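Local coordinates for protein aromatic-amino-acid aminotransferase (PDB 4F4E) that probably transfers amino groups between aromatic amino acids such as tyrosine and 2-oxoglutarate, as a homodimer carrying pyridoxal phosphate bound covalently to a lysine, at residues K145-D150 / V168-Y173; V223-R228 / A257-F262; I132-L137 / D161-E166; L104-D109 / A249-F254; V52-G57 / G396-A401. All blocks are in the same frame, centred on the assembly; numbering follows the deposited sequence.

Contact 1: K145-D150 / V168-Y173. With EDO (1,2-ethanediol), chain C.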
# COMPACT_ATOMS: atom_id res chain seq x y z
N LYS A 145 9.20 19.83 13.47
CA LYS A 145 9.49 20.10 12.08
C LYS A 145 10.32 18.93 11.54
O LYS A 145 10.90 18.17 12.30
CB LYS A 145 10.22 21.41 11.93
CG LYS A 145 9.39 22.62 12.43
CD LYS A 145 10.17 23.90 12.32
CE LYS A 145 9.37 25.02 12.96
NZ LYS A 145 10.32 26.03 13.45
N VAL A 146 10.36 18.83 10.22
CA VAL A 146 11.15 17.85 9.52
C VAL A 146 12.20 18.54 8.70
O VAL A 146 11.88 19.49 7.95
CB VAL A 146 10.26 17.02 8.59
CG1 VAL A 146 11.11 16.08 7.74
CG2 VAL A 146 9.25 16.28 9.41
N ALA A 147 13.44 18.08 8.80
CA ALA A 147 14.57 18.65 8.07
C ALA A 147 15.07 17.63 7.08
O ALA A 147 15.36 16.51 7.45
CB ALA A 147 15.69 19.03 9.03
N ILE A 148 15.19 18.08 5.82
CA ILE A 148 15.67 17.28 4.71
C ILE A 148 16.93 17.87 4.10
O ILE A 148 17.21 19.06 4.29
CB ILE A 148 14.57 17.08 3.64
CG1 ILE A 148 14.13 18.40 2.99
CG2 ILE A 148 13.41 16.37 4.27
CD1 ILE A 148 13.30 18.22 1.72
N SER A 149 17.66 17.08 3.31
CA SER A 149 18.86 17.63 2.67
C SER A 149 18.51 18.63 1.59
O SER A 149 17.49 18.49 0.90
CB SER A 149 19.77 16.53 2.13
OG SER A 149 19.15 15.72 1.12
N ASP A 150 19.37 19.63 1.41
CA ASP A 150 19.33 20.52 0.25
C ASP A 150 20.27 20.01 -0.86
O ASP A 150 21.50 20.12 -0.72
CB ASP A 150 19.83 21.91 0.67
CG ASP A 150 19.84 22.91 -0.48
OD1 ASP A 150 18.98 22.78 -1.36
OD2 ASP A 150 20.71 23.82 -0.45
N VAL A 168 11.86 21.85 6.45
CA VAL A 168 12.93 22.78 6.23
C VAL A 168 14.08 21.97 5.64
O VAL A 168 14.04 20.73 5.69
CB VAL A 168 13.40 23.45 7.52
CG1 VAL A 168 12.30 24.30 8.19
CG2 VAL A 168 13.97 22.44 8.51
N ALA A 169 15.10 22.65 5.13
CA ALA A 169 16.23 21.98 4.50
C ALA A 169 17.53 22.36 5.18
O ALA A 169 17.75 23.55 5.53
CB ALA A 169 16.31 22.31 3.01
N TYR A 170 18.38 21.37 5.43
CA TYR A 170 19.71 21.64 5.88
C TYR A 170 20.66 21.75 4.68
O TYR A 170 20.50 20.99 3.71
CB TYR A 170 20.24 20.61 6.90
CG TYR A 170 20.14 19.14 6.49
CD1 TYR A 170 21.11 18.55 5.73
CD2 TYR A 170 19.08 18.34 6.93
CE1 TYR A 170 21.02 17.19 5.37
CE2 TYR A 170 19.00 16.99 6.60
CZ TYR A 170 19.96 16.43 5.80
OH TYR A 170 19.88 15.08 5.42
N PRO A 171 21.61 22.70 4.74
CA PRO A 171 22.66 22.73 3.72
C PRO A 171 23.27 21.35 3.55
O PRO A 171 23.46 20.64 4.54
CB PRO A 171 23.68 23.74 4.28
CG PRO A 171 22.89 24.61 5.21
CD PRO A 171 21.88 23.67 5.83
N TYR A 172 23.59 20.97 2.30
CA TYR A 172 24.14 19.65 2.03
C TYR A 172 24.98 19.64 0.76
O TYR A 172 26.22 19.68 0.84
CB TYR A 172 23.03 18.56 2.00
CG TYR A 172 23.61 17.17 1.94
CD1 TYR A 172 24.19 16.63 3.04
CD2 TYR A 172 23.71 16.48 0.73
CE1 TYR A 172 24.81 15.38 3.00
CE2 TYR A 172 24.26 15.23 0.68
CZ TYR A 172 24.82 14.68 1.80
OH TYR A 172 25.44 13.42 1.76
N TYR A 173 24.34 19.68 -0.41
CA TYR A 173 25.07 19.69 -1.67
C TYR A 173 25.74 21.05 -1.92
O TYR A 173 25.09 22.09 -1.81
CB TYR A 173 24.12 19.41 -2.82
CG TYR A 173 24.84 19.48 -4.14
CD1 TYR A 173 25.76 18.50 -4.51
CD2 TYR A 173 24.64 20.53 -5.00
CE1 TYR A 173 26.45 18.59 -5.74
CE2 TYR A 173 25.34 20.62 -6.20
CZ TYR A 173 26.22 19.65 -6.56
OH TYR A 173 26.84 19.80 -7.78
C1 EDO C . 22.36 13.49 3.99
O1 EDO C . 21.06 12.97 4.13
C2 EDO C . 23.47 12.49 4.31
O2 EDO C . 23.50 11.45 3.36
O HOH W 1 23.32 22.91 0.17
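With CG swung in between its own backbone N and carbonyl carbon (chi1 52°), Tyr-170 folds its ring back over the adjacent strand, where it lies flat on the peptide linking Ile-148 to Ser-149. The strands 146-150 and 168-171 are the parallel pair of a beta-alpha-beta unit, joined through helix 154-162, in the central sheet of a fold type I aminotransferase. Their ladder zigzags: Val-168 N gives to Val-146 O, Ile-148 N to Val-168 O, Tyr-170 N to Ile-148 O and Asp-150 N to Tyr-170 O. One face of the tyrosine ring takes a CH-pi contact from Ser-149 CA, 3.7 Å from the ring centroid, while Ile-148 O sits 3.3 Å above the plane nearer the rim. Ala-147 is small enough to lie beside the ring, its CB 4.0 Å from Tyr-170 CD2 and 3.9 Å from Val-168 CG2. Tyr-170 OH donates to Val-199 O and accepts from O1 of an ethanediol, probably from the crystallisation liquor, at 2.7 Å. Helix 182-189 packs against this tyrosine; on the other face of the sheet the aliphatic side chain of Ile-148 packs on His-156 and Arg-157 of helix 154-162. Ser-149 OG is engaged with Pro-151 O and His-205. Past the regular pairing the chains stay tied, Tyr-173 N donating to Asp-150 O at 2.9 Å. Beside that bond one water accepts from Tyr-172 N at 2.9 Å and lies 2.8 Å from Asp-150 OD2.

Contact 2: V223-R228 / A257-F262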
# COMPACT_ATOMS: atom_id res chain seq x y z
N VAL A 223 25.72 15.17 17.32
CA VAL A 223 24.79 16.31 17.39
C VAL A 223 23.35 15.89 17.56
O VAL A 223 22.65 16.45 18.40
CB VAL A 223 24.94 17.27 16.18
CG1 VAL A 223 23.96 18.43 16.30
CG2 VAL A 223 26.36 17.81 16.14
N VAL A 224 22.90 14.88 16.80
CA VAL A 224 21.54 14.36 16.97
C VAL A 224 21.34 13.91 18.42
O VAL A 224 20.31 14.17 19.01
CB VAL A 224 21.27 13.21 15.98
CG1 VAL A 224 20.02 12.41 16.39
CG2 VAL A 224 21.14 13.72 14.56
N LYS A 225 22.33 13.23 18.98
CA LYS A 225 22.22 12.77 20.36
C LYS A 225 22.16 13.96 21.32
O LYS A 225 21.23 14.06 22.14
CB LYS A 225 23.34 11.79 20.75
CG LYS A 225 23.14 11.19 22.15
CD LYS A 225 23.55 9.72 22.25
CE LYS A 225 23.32 9.11 23.64
NZ LYS A 225 22.18 8.15 23.70
N ALA A 226 23.14 14.86 21.23
CA ALA A 226 23.23 16.01 22.12
C ALA A 226 21.98 16.91 22.07
O ALA A 226 21.54 17.45 23.13
CB ALA A 226 24.50 16.80 21.87
N ARG A 227 21.40 17.07 20.88
CA ARG A 227 20.26 17.95 20.71
C ARG A 227 18.90 17.25 20.74
O ARG A 227 17.87 17.89 20.63
CB ARG A 227 20.47 18.80 19.48
CG ARG A 227 21.61 19.79 19.72
CD ARG A 227 21.78 20.73 18.57
NE ARG A 227 20.68 21.68 18.52
CZ ARG A 227 20.53 22.71 19.36
NH1 ARG A 227 21.39 22.95 20.34
NH2 ARG A 227 19.51 23.53 19.19
N ARG A 228 18.91 15.94 20.98
CA ARG A 228 17.68 15.15 21.05
C ARG A 228 16.82 15.31 19.79
O ARG A 228 15.61 15.45 19.86
CB ARG A 228 16.92 15.46 22.33
CG ARG A 228 17.84 15.39 23.55
CD ARG A 228 17.06 15.42 24.85
NE ARG A 228 16.53 16.76 25.13
CZ ARG A 228 15.25 17.13 25.07
NH1 ARG A 228 14.27 16.27 24.73
NH2 ARG A 228 14.93 18.40 25.35
N ALA A 257 24.63 4.19 19.23
CA ALA A 257 24.49 5.38 20.09
C ALA A 257 23.33 5.39 21.08
O ALA A 257 23.16 6.38 21.79
CB ALA A 257 24.45 6.66 19.22
N ASN A 258 22.54 4.33 21.15
CA ASN A 258 21.42 4.29 22.10
C ASN A 258 20.45 5.47 21.94
O ASN A 258 20.18 6.24 22.90
CB ASN A 258 21.92 4.17 23.54
CG ASN A 258 22.18 2.72 23.92
OD1 ASN A 258 21.62 1.79 23.34
ND2 ASN A 258 23.05 2.52 24.91
N LEU A 259 20.03 5.60 20.69
CA LEU A 259 19.08 6.59 20.24
C LEU A 259 17.81 5.88 19.79
O LEU A 259 17.86 4.72 19.39
CB LEU A 259 19.67 7.35 19.03
CG LEU A 259 20.90 8.20 19.33
CD1 LEU A 259 21.43 8.88 18.08
CD2 LEU A 259 20.55 9.23 20.39
N ASN A 260 16.68 6.58 19.86
CA ASN A 260 15.52 6.15 19.14
C ASN A 260 15.72 6.60 17.69
O ASN A 260 16.03 7.80 17.45
CB ASN A 260 14.28 6.75 19.74
CG ASN A 260 14.08 6.28 21.19
OD1 ASN A 260 13.87 7.09 22.06
ND2 ASN A 260 14.19 4.98 21.44
N VAL A 261 15.66 5.65 16.77
CA VAL A 261 16.04 5.87 15.38
C VAL A 261 14.93 5.28 14.54
O VAL A 261 14.44 4.19 14.84
CB VAL A 261 17.36 5.13 14.99
CG1 VAL A 261 17.77 5.44 13.55
CG2 VAL A 261 18.50 5.46 15.95
N PHE A 262 14.49 6.02 13.52
CA PHE A 262 13.59 5.50 12.50
C PHE A 262 14.40 5.17 11.26
O PHE A 262 15.33 5.91 10.93
CB PHE A 262 12.53 6.55 12.14
CG PHE A 262 11.45 6.71 13.18
CD1 PHE A 262 11.74 7.23 14.41
CD2 PHE A 262 10.15 6.39 12.88
CE1 PHE A 262 10.76 7.40 15.35
CE2 PHE A 262 9.17 6.55 13.81
CZ PHE A 262 9.46 7.06 15.05
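Lys-225 and Leu-259 bury most of the surface here, with Ala-257 next. Lys-225 projects from the last turns of helix 214-227, its CG pointing opposite the backbone N (chi1 -174°), and its chain then bends at the second and fourth torsions to reach the end of helix 249-256. Two conformers of this lysine are deposited, so what follows holds for one of them. In it, Lys-225 NZ donates to Ala-257 O at 2.8 Å, coming in close to the line of the carbonyl bond, and Asn-258 O is 2.9 Å from Lys-225 NZ. A lysine is apt at this spot, because the carbonyls at the C-terminal end of a helix carry partial negative charge that an ammonium group would probably help to offset.

The aliphatic part of the same chain is used as well. Leu-259 CD2 lies against its methylenes, 3.6 Å from Lys-225 CD and 3.7 Å from Lys-225 CG, the two side chains slanting across one another. The other leucine methyl, Leu-259 CD1, turns to Val-224 CG1 at 4.2 Å, reaching the buried flank of the helix, where Val-224 also meets Pro-231 of strand 230-235. Asn-258 takes up a positive phi directly after the helix, a conformation that asparagine tolerates well, and its OD1 is bound by Arg-117. Helix 214-227 itself closes in a Schellman motif at Arg-228. The whole is a surface contact of the alpha/beta/alpha sandwich of fold type I aminotransferases: a helix flanking the sheet meets the loop that leads from helix 249-256 into strand 261-266.

Contact 3: I132-L137 / D161-E166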
# COMPACT_ATOMS: atom_id res chain seq x y z
N ILE A 132 4.30 5.55 6.99
CA ILE A 132 3.85 5.01 8.27
C ILE A 132 4.64 5.60 9.44
O ILE A 132 4.05 5.88 10.49
CB ILE A 132 3.71 3.47 8.27
CG1 ILE A 132 5.02 2.76 8.11
CG2 ILE A 132 2.68 3.01 7.22
CD1 ILE A 132 4.88 1.23 8.28
N GLY A 133 5.95 5.82 9.24
CA GLY A 133 6.76 6.48 10.22
C GLY A 133 6.29 7.92 10.46
O GLY A 133 6.18 8.35 11.62
N ALA A 134 6.05 8.65 9.37
CA ALA A 134 5.61 10.05 9.40
C ALA A 134 4.28 10.14 10.15
O ALA A 134 4.10 10.96 11.06
CB ALA A 134 5.48 10.62 7.98
N ASP A 135 3.34 9.25 9.80
CA ASP A 135 2.04 9.33 10.43
C ASP A 135 2.15 9.02 11.93
O ASP A 135 1.50 9.70 12.73
CB ASP A 135 1.00 8.40 9.82
CG ASP A 135 0.52 8.83 8.42
OD1 ASP A 135 0.78 9.99 7.99
OD2 ASP A 135 -0.12 7.95 7.78
N PHE A 136 2.95 8.04 12.31
CA PHE A 136 3.15 7.75 13.72
C PHE A 136 3.85 8.92 14.42
O PHE A 136 3.45 9.32 15.52
CB PHE A 136 3.97 6.47 13.87
CG PHE A 136 4.35 6.12 15.28
CD1 PHE A 136 3.39 5.97 16.27
CD2 PHE A 136 5.67 5.89 15.61
CE1 PHE A 136 3.74 5.63 17.57
CE2 PHE A 136 6.04 5.53 16.90
CZ PHE A 136 5.08 5.41 17.88
N LEU A 137 4.88 9.46 13.78
CA LEU A 137 5.57 10.63 14.36
C LEU A 137 4.62 11.80 14.62
O LEU A 137 4.75 12.49 15.63
CB LEU A 137 6.77 11.04 13.50
CG LEU A 137 8.04 10.23 13.81
CD1 LEU A 137 9.01 10.25 12.65
CD2 LEU A 137 8.73 10.72 15.13
N ASP A 161 5.20 16.94 4.21
CA ASP A 161 4.24 18.02 4.21
C ASP A 161 2.80 17.47 4.20
O ASP A 161 1.96 17.96 4.95
CB ASP A 161 4.49 18.93 3.02
CG ASP A 161 3.56 20.09 2.99
OD1 ASP A 161 3.84 21.08 3.69
OD2 ASP A 161 2.58 19.99 2.26
N MET A 162 2.52 16.48 3.37
CA MET A 162 1.19 15.83 3.37
C MET A 162 0.86 15.13 4.67
O MET A 162 -0.32 15.01 5.05
CB MET A 162 1.09 14.84 2.22
CG MET A 162 -0.26 14.16 2.09
SD MET A 162 -1.60 15.30 1.60
CE MET A 162 -0.83 16.26 0.32
N ALA A 163 1.88 14.64 5.37
CA ALA A 163 1.67 14.00 6.66
C ALA A 163 1.42 15.05 7.79
O ALA A 163 1.14 14.67 8.92
CB ALA A 163 2.85 13.09 7.01
N GLY A 164 1.52 16.33 7.48
CA GLY A 164 1.19 17.42 8.41
C GLY A 164 2.35 18.26 8.93
O GLY A 164 2.14 19.17 9.75
N PHE A 165 3.56 17.99 8.49
CA PHE A 165 4.77 18.63 9.04
C PHE A 165 5.24 19.82 8.21
O PHE A 165 5.17 19.82 7.00
CB PHE A 165 5.94 17.62 9.05
CG PHE A 165 5.72 16.43 9.95
CD1 PHE A 165 5.98 16.53 11.30
CD2 PHE A 165 5.32 15.20 9.44
CE1 PHE A 165 5.80 15.45 12.17
CE2 PHE A 165 5.13 14.11 10.28
CZ PHE A 165 5.38 14.24 11.65
N GLU A 166 5.78 20.84 8.87
CA GLU A 166 6.54 21.87 8.18
C GLU A 166 7.91 21.28 7.86
O GLU A 166 8.54 20.69 8.74
CB GLU A 166 6.69 23.10 9.10
CG GLU A 166 7.60 24.18 8.53
CD GLU A 166 7.88 25.32 9.51
OE1 GLU A 166 7.12 25.45 10.49
OE2 GLU A 166 8.89 26.05 9.27
O HOH W 2 -0.03 12.17 9.29
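Ala-134 and Ala-163 meet methyl to methyl, CB to CB at 3.7 Å, which is how two small residues let helix 125-140 and the end of helix 154-162 come close. Next to them Phe-165 presents the rim of its ring to the first helix. Ala-134 O lies near the ring plane, 3.4 Å from Phe-165 CE2, so the carbonyl faces the slightly positive ring hydrogens and not the electron-rich face. Alongside, Leu-137 CB touches Phe-165 CZ at 3.9 Å. With chi1 at -63°, placing CG opposite its own carbonyl carbon, the phenylalanine is aimed at this helix.

No direct hydrogen bond joins the segments; one water does the work, donating to Asp-135 OD1 at 2.7 Å and to Ala-163 O at 2.8 Å. The same carboxylate oxygen forms a salt bridge with Lys-131, one turn earlier, which probably helps to fix the aspartate for its water.

The second shell sets the path of the chain. Gly-164, at a phi of 111° that glycine adopts easily, ends helix 154-162 in a Schellman motif and turns the backbone so that Phe-165 drops inward, where it also packs on Phe-160. Leu-137 and Phe-165 both rest on Ile-197 of strand 197-201. Two helices thus pack on each other over one face of the central sheet, the layered packing of the alpha/beta/alpha sandwich in fold type I aminotransferases.

Contact 4: L104-D109 / A249-F254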
# COMPACT_ATOMS: atom_id res chain seq x y z
N LEU A 104 19.78 -7.61 8.18
CA LEU A 104 20.46 -7.02 7.03
C LEU A 104 20.91 -5.60 7.39
O LEU A 104 22.03 -5.18 7.05
CB LEU A 104 19.50 -7.02 5.82
CG LEU A 104 20.06 -6.52 4.51
CD1 LEU A 104 21.18 -7.43 4.00
CD2 LEU A 104 18.93 -6.46 3.46
N LEU A 105 20.07 -4.88 8.11
CA LEU A 105 20.38 -3.50 8.52
C LEU A 105 21.39 -3.38 9.64
O LEU A 105 22.26 -2.53 9.58
CB LEU A 105 19.13 -2.73 8.93
CG LEU A 105 18.13 -2.54 7.78
CD1 LEU A 105 16.78 -2.01 8.30
CD2 LEU A 105 18.62 -1.59 6.68
N LEU A 106 21.27 -4.23 10.66
CA LEU A 106 21.97 -4.06 11.92
C LEU A 106 23.08 -5.03 12.11
O LEU A 106 23.94 -4.76 12.94
CB LEU A 106 20.99 -4.12 13.13
CG LEU A 106 19.88 -3.07 13.04
CD1 LEU A 106 18.83 -3.17 14.16
CD2 LEU A 106 20.46 -1.65 12.94
N GLY A 107 23.08 -6.14 11.36
CA GLY A 107 24.09 -7.17 11.55
C GLY A 107 23.50 -8.37 12.25
O GLY A 107 22.62 -8.23 13.09
N ASP A 108 24.01 -9.55 11.94
CA ASP A 108 23.46 -10.76 12.53
C ASP A 108 23.52 -10.75 14.04
O ASP A 108 22.54 -11.13 14.69
CB ASP A 108 24.14 -12.02 11.95
CG ASP A 108 23.74 -12.28 10.50
OD1 ASP A 108 22.73 -11.70 10.03
OD2 ASP A 108 24.43 -13.05 9.82
N ASP A 109 24.62 -10.23 14.61
CA ASP A 109 24.84 -10.25 16.06
C ASP A 109 24.52 -8.94 16.83
O ASP A 109 25.08 -8.64 17.90
CB ASP A 109 26.29 -10.67 16.33
CG ASP A 109 26.54 -12.13 15.98
OD1 ASP A 109 25.57 -12.93 15.91
OD2 ASP A 109 27.72 -12.48 15.79
N ALA A 249 26.48 1.26 7.32
CA ALA A 249 27.31 1.82 8.41
C ALA A 249 26.60 2.92 9.18
O ALA A 249 26.60 2.93 10.39
CB ALA A 249 28.65 2.29 7.86
N ALA A 250 25.99 3.84 8.46
CA ALA A 250 25.31 4.97 9.09
C ALA A 250 24.18 4.53 10.00
O ALA A 250 24.01 5.06 11.09
CB ALA A 250 24.80 5.96 8.04
N VAL A 251 23.42 3.50 9.57
CA VAL A 251 22.33 2.98 10.38
C VAL A 251 22.89 2.39 11.68
O VAL A 251 22.41 2.69 12.78
CB VAL A 251 21.50 1.92 9.59
CG1 VAL A 251 20.48 1.26 10.48
CG2 VAL A 251 20.87 2.53 8.34
N ARG A 252 24.00 1.64 11.56
CA ARG A 252 24.64 0.98 12.70
C ARG A 252 25.28 1.95 13.70
O ARG A 252 25.24 1.67 14.91
CB ARG A 252 25.65 -0.06 12.19
CG ARG A 252 24.89 -1.15 11.41
CD ARG A 252 25.77 -2.28 10.90
NE ARG A 252 24.99 -3.11 9.96
CZ ARG A 252 25.44 -4.22 9.35
NH1 ARG A 252 26.63 -4.71 9.58
NH2 ARG A 252 24.66 -4.90 8.53
N LEU A 253 25.80 3.07 13.19
CA LEU A 253 26.38 4.13 14.04
C LEU A 253 25.31 4.73 14.93
O LEU A 253 25.55 4.97 16.11
CB LEU A 253 27.02 5.25 13.19
CG LEU A 253 28.40 4.90 12.60
CD1 LEU A 253 28.93 5.86 11.49
CD2 LEU A 253 29.40 4.81 13.73
N PHE A 254 24.12 4.95 14.36
CA PHE A 254 22.98 5.46 15.15
C PHE A 254 22.50 4.41 16.13
O PHE A 254 22.17 4.73 17.27
CB PHE A 254 21.83 5.96 14.28
CG PHE A 254 22.05 7.34 13.71
CD1 PHE A 254 21.73 8.44 14.44
CD2 PHE A 254 22.56 7.51 12.46
CE1 PHE A 254 21.93 9.70 13.93
CE2 PHE A 254 22.77 8.78 11.93
CZ PHE A 254 22.45 9.88 12.69
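Val-251 is the first residue of helix 249-256 in this segment to touch the other helix, setting CG1 against Leu-106 CD2 at 3.8 Å, the two side chains crossing at about a right angle. A branched residue serves well here, since Val-251 also reaches Leu-233 and Val-263 in the sheet below.

Arg-252 comes next and carries the polar part. Its chain runs extended from CG to NE, long enough to lay the guanidinium beside the last turn of helix 95-106. Arg-252 NE donates to Leu-105 O at 2.8 Å in a nearly straight bond (170°), and Arg-252 NH2 donates to Leu-104 O at 3.0 Å, more bent (136°). Both oxygens lie near the guanidinium plane, though each nitrogen stands above the plane of the carbonyl it binds. This places a positive charge at the C-terminal end of a helix, where it probably offsets the helix dipole. The helices so joined flank the central sheet of the fold type I aminotransferase domain, and Leu-105 leans on its strands 230-235 and 261-266.

Leu-106 C and Gly-107 N both lie 3.4 Å above one face of the Arg-252 guanidinium. Gly-107 suits the place: its phi of 105° turns the chain out of the helix beside that flat group. NH1 forms a salt bridge with Glu-245, so the guanidinium is held from beyond this pair too, and Leu-104 O is shared with Gln-238 NE2. Further on, Phe-254 turns to Trp-217 of helix 214-227.

Contact 5: V52-G57 / G396-A401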
# COMPACT_ATOMS: atom_id res chain seq x y z
N VAL A 52 18.72 9.35 -25.61
CA VAL A 52 19.10 8.74 -24.34
C VAL A 52 18.41 9.49 -23.23
O VAL A 52 18.52 10.74 -23.16
CB VAL A 52 20.64 8.78 -24.10
CG1 VAL A 52 21.00 8.18 -22.75
CG2 VAL A 52 21.38 8.06 -25.22
N ASN A 53 17.66 8.74 -22.41
CA ASN A 53 17.01 9.33 -21.25
C ASN A 53 17.87 9.14 -19.97
O ASN A 53 17.89 8.10 -19.35
CB ASN A 53 15.59 8.78 -21.04
CG ASN A 53 14.79 9.58 -20.02
OD1 ASN A 53 15.30 10.43 -19.33
ND2 ASN A 53 13.49 9.33 -19.98
N LEU A 54 18.56 10.21 -19.57
CA LEU A 54 19.31 10.19 -18.31
C LEU A 54 18.52 10.80 -17.14
O LEU A 54 19.05 10.96 -16.06
CB LEU A 54 20.64 10.92 -18.50
CG LEU A 54 21.60 10.37 -19.56
CD1 LEU A 54 22.86 11.27 -19.61
CD2 LEU A 54 21.95 8.91 -19.23
N GLY A 55 17.26 11.14 -17.38
CA GLY A 55 16.37 11.62 -16.35
C GLY A 55 15.64 10.54 -15.56
O GLY A 55 14.90 10.86 -14.65
N VAL A 56 15.85 9.28 -15.90
CA VAL A 56 15.16 8.16 -15.20
C VAL A 56 15.73 7.97 -13.79
O VAL A 56 16.71 8.60 -13.42
CB VAL A 56 15.29 6.85 -15.99
CG1 VAL A 56 14.62 6.99 -17.38
CG2 VAL A 56 16.77 6.48 -16.20
N GLY A 57 15.12 7.08 -13.01
CA GLY A 57 15.53 6.86 -11.61
C GLY A 57 15.58 5.38 -11.27
O GLY A 57 15.33 4.97 -10.14
N GLY A 396 20.91 19.43 -13.81
CA GLY A 396 22.17 18.82 -14.10
C GLY A 396 22.18 17.36 -13.65
O GLY A 396 23.15 16.66 -13.93
N ARG A 397 21.11 16.88 -13.01
CA ARG A 397 21.09 15.46 -12.56
C ARG A 397 21.15 14.54 -13.76
O ARG A 397 20.46 14.76 -14.77
CB ARG A 397 19.83 15.12 -11.77
CG ARG A 397 19.89 13.79 -11.05
CD ARG A 397 18.54 13.48 -10.43
NE ARG A 397 17.54 12.94 -11.36
CZ ARG A 397 16.25 13.25 -11.38
NH1 ARG A 397 15.76 14.22 -10.59
NH2 ARG A 397 15.44 12.69 -12.25
N ILE A 398 22.00 13.53 -13.65
CA ILE A 398 22.05 12.39 -14.61
C ILE A 398 21.98 11.07 -13.80
O ILE A 398 22.50 10.98 -12.68
CB ILE A 398 23.29 12.43 -15.54
CG1 ILE A 398 24.62 12.37 -14.76
CG2 ILE A 398 23.25 13.69 -16.42
CD1 ILE A 398 25.83 12.11 -15.67
N CYS A 399 21.28 10.09 -14.38
CA CYS A 399 21.25 8.74 -13.90
C CYS A 399 22.40 7.97 -14.56
O CYS A 399 22.33 7.61 -15.74
CB CYS A 399 19.92 8.10 -14.22
SG CYS A 399 19.74 6.46 -13.48
N VAL A 400 23.49 7.84 -13.82
CA VAL A 400 24.64 7.12 -14.26
C VAL A 400 24.33 5.64 -14.44
O VAL A 400 24.95 4.98 -15.24
CB VAL A 400 25.82 7.39 -13.29
CG1 VAL A 400 26.98 6.50 -13.61
CG2 VAL A 400 26.24 8.84 -13.43
N ALA A 401 23.31 5.16 -13.72
CA ALA A 401 22.75 3.80 -13.89
C ALA A 401 22.03 3.57 -15.22
O ALA A 401 21.64 2.42 -15.51
CB ALA A 401 21.84 3.44 -12.70
O HOH W 3 18.03 11.00 -13.43
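Three polar groups of Leu-54, Val-56 and Arg-397 converge on one water, which links the two segments beside their single backbone hydrogen bond. The water donates to Leu-54 O at 2.8 Å and to Val-56 O at 2.7 Å, and accepts from Arg-397 NE at 2.9 Å, so that both its protons are spent. Leu-54 O serves twice, for it also takes the backbone N of Cys-399 at 2.9 Å, in the carbonyl plane and on a lone pair. In Arg-397 the bend at chi3 (80°) brings the guanidinium up to the carbonyls of 52-57; NE meets the water, while Arg-397 NH2 makes a weak bond to Gly-55 O at 3.1 Å, near the guanidinium plane.

Two apolar pairs add to the contact. Leu-54 CD1 and Ile-398 CG2 lie side by side at 4.0 Å, and Val-56 CG2 is 4.0 Å from Cys-399 SG; cysteine is slim enough to lie beside the carbonyl of Val-56. Asn-53 shapes the first segment: OD1 accepts from Gly-55 N in an Asx turn, a role asparagine fills readily.

The contact brings N-terminal and C-terminal parts of the chain together, as in the small domain of related aminotransferases. Strand 52-53 pairs in parallel with 390-391, strand 397-399 is antiparallel to 371-373, and helix 35-45 packs on Asn-53.

In the fold
Contacts 1 to 4 belong to the central-sheet region, whereas contact 5 lies apart, its centre 23 Å from that of contact 1 and 35 Å from that of contact 2. Along the chain contact 5 spans all the others, and contact 4 reaches across contacts 1 and 3; contacts 1 and 3 interlock, as do 2 and 4. Contacts 1 and 3, with centres 16 Å apart, meet where Val-146 packs on Phe-165. Phe-262 packs on Leu-137, linking contact 2 to contact 3, while Phe-254 joins contacts 2 and 4 by touching Leu-259. Helices and loops on the sheet thus share one packed core, and contacts 2 and 3 also reach the second subunit of the homodimer.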